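PfVFT1 (Plasmodium falciparum, PDB 5JKQ) probably binds a small solute in the cleft between its two lobes, as Venus flytrap and solute-binding proteins do. Local coordinates at residues I183-N188 with K264-D269. The protein carries 3 engineered substitutions. Numbering follows the deposited sequence.
Sequences ILKEYN and KINVFD
With CG1 of Ile183 set anti to the backbone N (chi1 -176°), its CG2 branch lies between N and the carbonyl carbon and meets Asn266 CB at 3.9 Å and Phe268 CE2 at 4.0 Å. Phe268 has the same placement for CG (chi1 59°), which turns its ring across toward strand 175-184, so that the Ile183 methyl meets its edge near the ring plane. Beta-branched Ile183 suits an extended strand. Its N gives a bond to Asn266 O (2.8 Å), and Asn266 N returns one to Ile183 O (2.7 Å). Beyond Leu184 the chain turns into a 3-10 segment, yet Lys185 N still reaches Lys264 O at 2.9 Å, coming from above the carbonyl plane. The Lys185 side chain crosses that of Asn266 at about a right angle, its CE 3.3 Å from Asn266 OD1; the residue is exposed, which suits a charged side chain whose aliphatic stem does the packing. Leu184 and Ile265, whose side chains diverge, still touch through CD2 and CD1 (3.8 Å), branched apolar groups fit for a buried face. That face packs on Leu244 of helix 236-244, where the end of strand 175-184 pairs antiparallel with the start of strand 265-281 in the mixed sheet.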
loop_
_atom_site.group_PDB
_atom_site.type_symbol
_atom_site.label_atom_id
_atom_site.label_comp_id
_atom_site.label_asym_id
_atom_site.label_seq_id
_atom_site.Cartn_x
_atom_site.Cartn_y
_atom_site.Cartn_z
ATOM N N ILE A 183 -9.778 -16.868 15.418
ATOM C CA ILE A 183 -10.431 -18.167 15.353
ATOM C C ILE A 183 -10.736 -18.665 16.764
ATOM O O ILE A 183 -10.059 -18.290 17.722
ATOM C CB ILE A 183 -9.544 -19.196 14.606
ATOM C CG1 ILE A 183 -10.270 -20.536 14.448
ATOM C CG2 ILE A 183 -8.206 -19.373 15.328
ATOM C CD1 ILE A 183 -9.551 -21.528 13.544
ATOM N N LEU A 184 -11.764 -19.497 16.890
ATOM C CA LEU A 184 -12.111 -20.088 18.177
ATOM C C LEU A 184 -11.013 -21.042 18.638
ATOM O O LEU A 184 -10.524 -21.857 17.857
ATOM C CB LEU A 184 -13.447 -20.824 18.081
ATOM C CG LEU A 184 -14.661 -19.940 17.796
ATOM C CD1 LEU A 184 -15.832 -20.774 17.302
ATOM C CD2 LEU A 184 -15.048 -19.162 19.044
ATOM N N LYS A 185 -10.629 -20.931 19.906
ATOM C CA LYS A 185 -9.582 -21.777 20.472
ATOM C C LYS A 185 -9.927 -23.257 20.393
ATOM O O LYS A 185 -9.039 -24.106 20.339
ATOM C CB LYS A 185 -9.323 -21.404 21.936
ATOM C CG LYS A 185 -8.340 -20.265 22.128
ATOM C CD LYS A 185 -7.408 -20.526 23.303
ATOM C CE LYS A 185 -6.250 -19.539 23.325
ATOM N NZ LYS A 185 -5.453 -19.639 24.573
ATOM N N GLU A 186 -11.220 -23.558 20.390
ATOM C CA GLU A 186 -11.692 -24.935 20.472
ATOM C C GLU A 186 -11.203 -25.799 19.309
ATOM O O GLU A 186 -11.161 -27.023 19.423
ATOM C CB GLU A 186 -13.221 -24.957 20.533
ATOM C CG GLU A 186 -13.905 -24.367 19.317
ATOM C CD GLU A 186 -15.390 -24.151 19.536
ATOM O OE1 GLU A 186 -15.751 -23.275 20.351
ATOM O OE2 GLU A 186 -16.195 -24.862 18.898
ATOM N N TYR A 187 -10.826 -25.167 18.200
ATOM C CA TYR A 187 -10.361 -25.901 17.025
ATOM C C TYR A 187 -8.897 -26.312 17.146
ATOM O O TYR A 187 -8.398 -27.085 16.329
ATOM C CB TYR A 187 -10.561 -25.065 15.758
ATOM C CG TYR A 187 -12.012 -24.900 15.372
ATOM C CD1 TYR A 187 -12.752 -25.981 14.913
ATOM C CD2 TYR A 187 -12.640 -23.668 15.464
ATOM C CE1 TYR A 187 -14.078 -25.839 14.561
ATOM C CE2 TYR A 187 -13.967 -23.516 15.111
ATOM C CZ TYR A 187 -14.682 -24.604 14.661
ATOM O OH TYR A 187 -16.004 -24.461 14.307
ATOM N N ASN A 188 -8.219 -25.801 18.169
ATOM C CA ASN A 188 -6.822 -26.139 18.425
ATOM C C ASN A 188 -5.916 -25.692 17.277
ATOM O O ASN A 188 -4.903 -26.327 16.986
ATOM C CB ASN A 188 -6.676 -27.647 18.662
ATOM C CG ASN A 188 -5.390 -28.010 19.389
ATOM O OD1 ASN A 188 -4.848 -27.215 20.160
ATOM N ND2 ASN A 188 -4.899 -29.219 19.148
ATOM N N LYS A 264 -11.339 -18.463 24.861
ATOM C CA LYS A 264 -12.330 -18.776 23.835
ATOM C C LYS A 264 -11.861 -18.404 22.432
ATOM O O LYS A 264 -12.190 -19.087 21.461
ATOM C CB LYS A 264 -13.645 -18.056 24.145
ATOM C CG LYS A 264 -14.323 -18.525 25.432
ATOM C CD LYS A 264 -15.021 -19.875 25.265
ATOM C CE LYS A 264 -16.469 -19.727 24.781
ATOM N NZ LYS A 264 -16.595 -19.329 23.346
ATOM N N ILE A 265 -11.100 -17.320 22.327
ATOM C CA ILE A 265 -10.683 -16.801 21.030
ATOM C C ILE A 265 -9.169 -16.810 20.897
ATOM O O ILE A 265 -8.435 -16.616 21.869
ATOM C CB ILE A 265 -11.235 -15.369 20.806
ATOM C CG1 ILE A 265 -12.705 -15.434 20.372
ATOM C CG2 ILE A 265 -10.414 -14.591 19.767
ATOM C CD1 ILE A 265 -12.953 -15.984 18.955
ATOM N N ASN A 266 -8.724 -17.065 19.672
ATOM C CA ASN A 266 -7.315 -17.066 19.322
ATOM C C ASN A 266 -7.063 -16.060 18.215
ATOM O O ASN A 266 -7.878 -15.932 17.306
ATOM C CB ASN A 266 -6.891 -18.462 18.876
ATOM C CG ASN A 266 -5.639 -18.943 19.570
ATOM O OD1 ASN A 266 -5.611 -20.039 20.126
ATOM N ND2 ASN A 266 -4.593 -18.126 19.543
ATOM N N VAL A 267 -5.949 -15.341 18.296
ATOM C CA VAL A 267 -5.545 -14.437 17.223
ATOM C C VAL A 267 -4.046 -14.560 16.969
ATOM O O VAL A 267 -3.236 -14.371 17.877
ATOM C CB VAL A 267 -5.886 -12.967 17.543
ATOM C CG1 VAL A 267 -5.710 -12.105 16.301
ATOM C CG2 VAL A 267 -7.311 -12.837 18.064
ATOM N N PHE A 268 -3.686 -14.881 15.730
ATOM C CA PHE A 268 -2.286 -15.003 15.343
ATOM C C PHE A 268 -2.031 -14.281 14.025
ATOM O O PHE A 268 -2.932 -14.138 13.196
ATOM C CB PHE A 268 -1.881 -16.478 15.233
ATOM C CG PHE A 268 -2.694 -17.265 14.243
ATOM C CD1 PHE A 268 -2.338 -17.296 12.905
ATOM C CD2 PHE A 268 -3.808 -17.981 14.652
ATOM C CE1 PHE A 268 -3.081 -18.021 11.990
ATOM C CE2 PHE A 268 -4.555 -18.709 13.743
ATOM C CZ PHE A 268 -4.190 -18.728 12.410
ATOM N N ASP A 269 -0.796 -13.820 13.847
ATOM C CA ASP A 269 -0.397 -13.110 12.640
ATOM C C ASP A 269 0.020 -14.109 11.565
ATOM O O ASP A 269 1.023 -14.809 11.714
ATOM C CB ASP A 269 0.748 -12.138 12.948
ATOM C CG ASP A 269 0.906 -11.055 11.892
ATOM O OD1 ASP A 269 0.499 -11.275 10.731
ATOM O OD2 ASP A 269 1.441 -9.979 12.230
#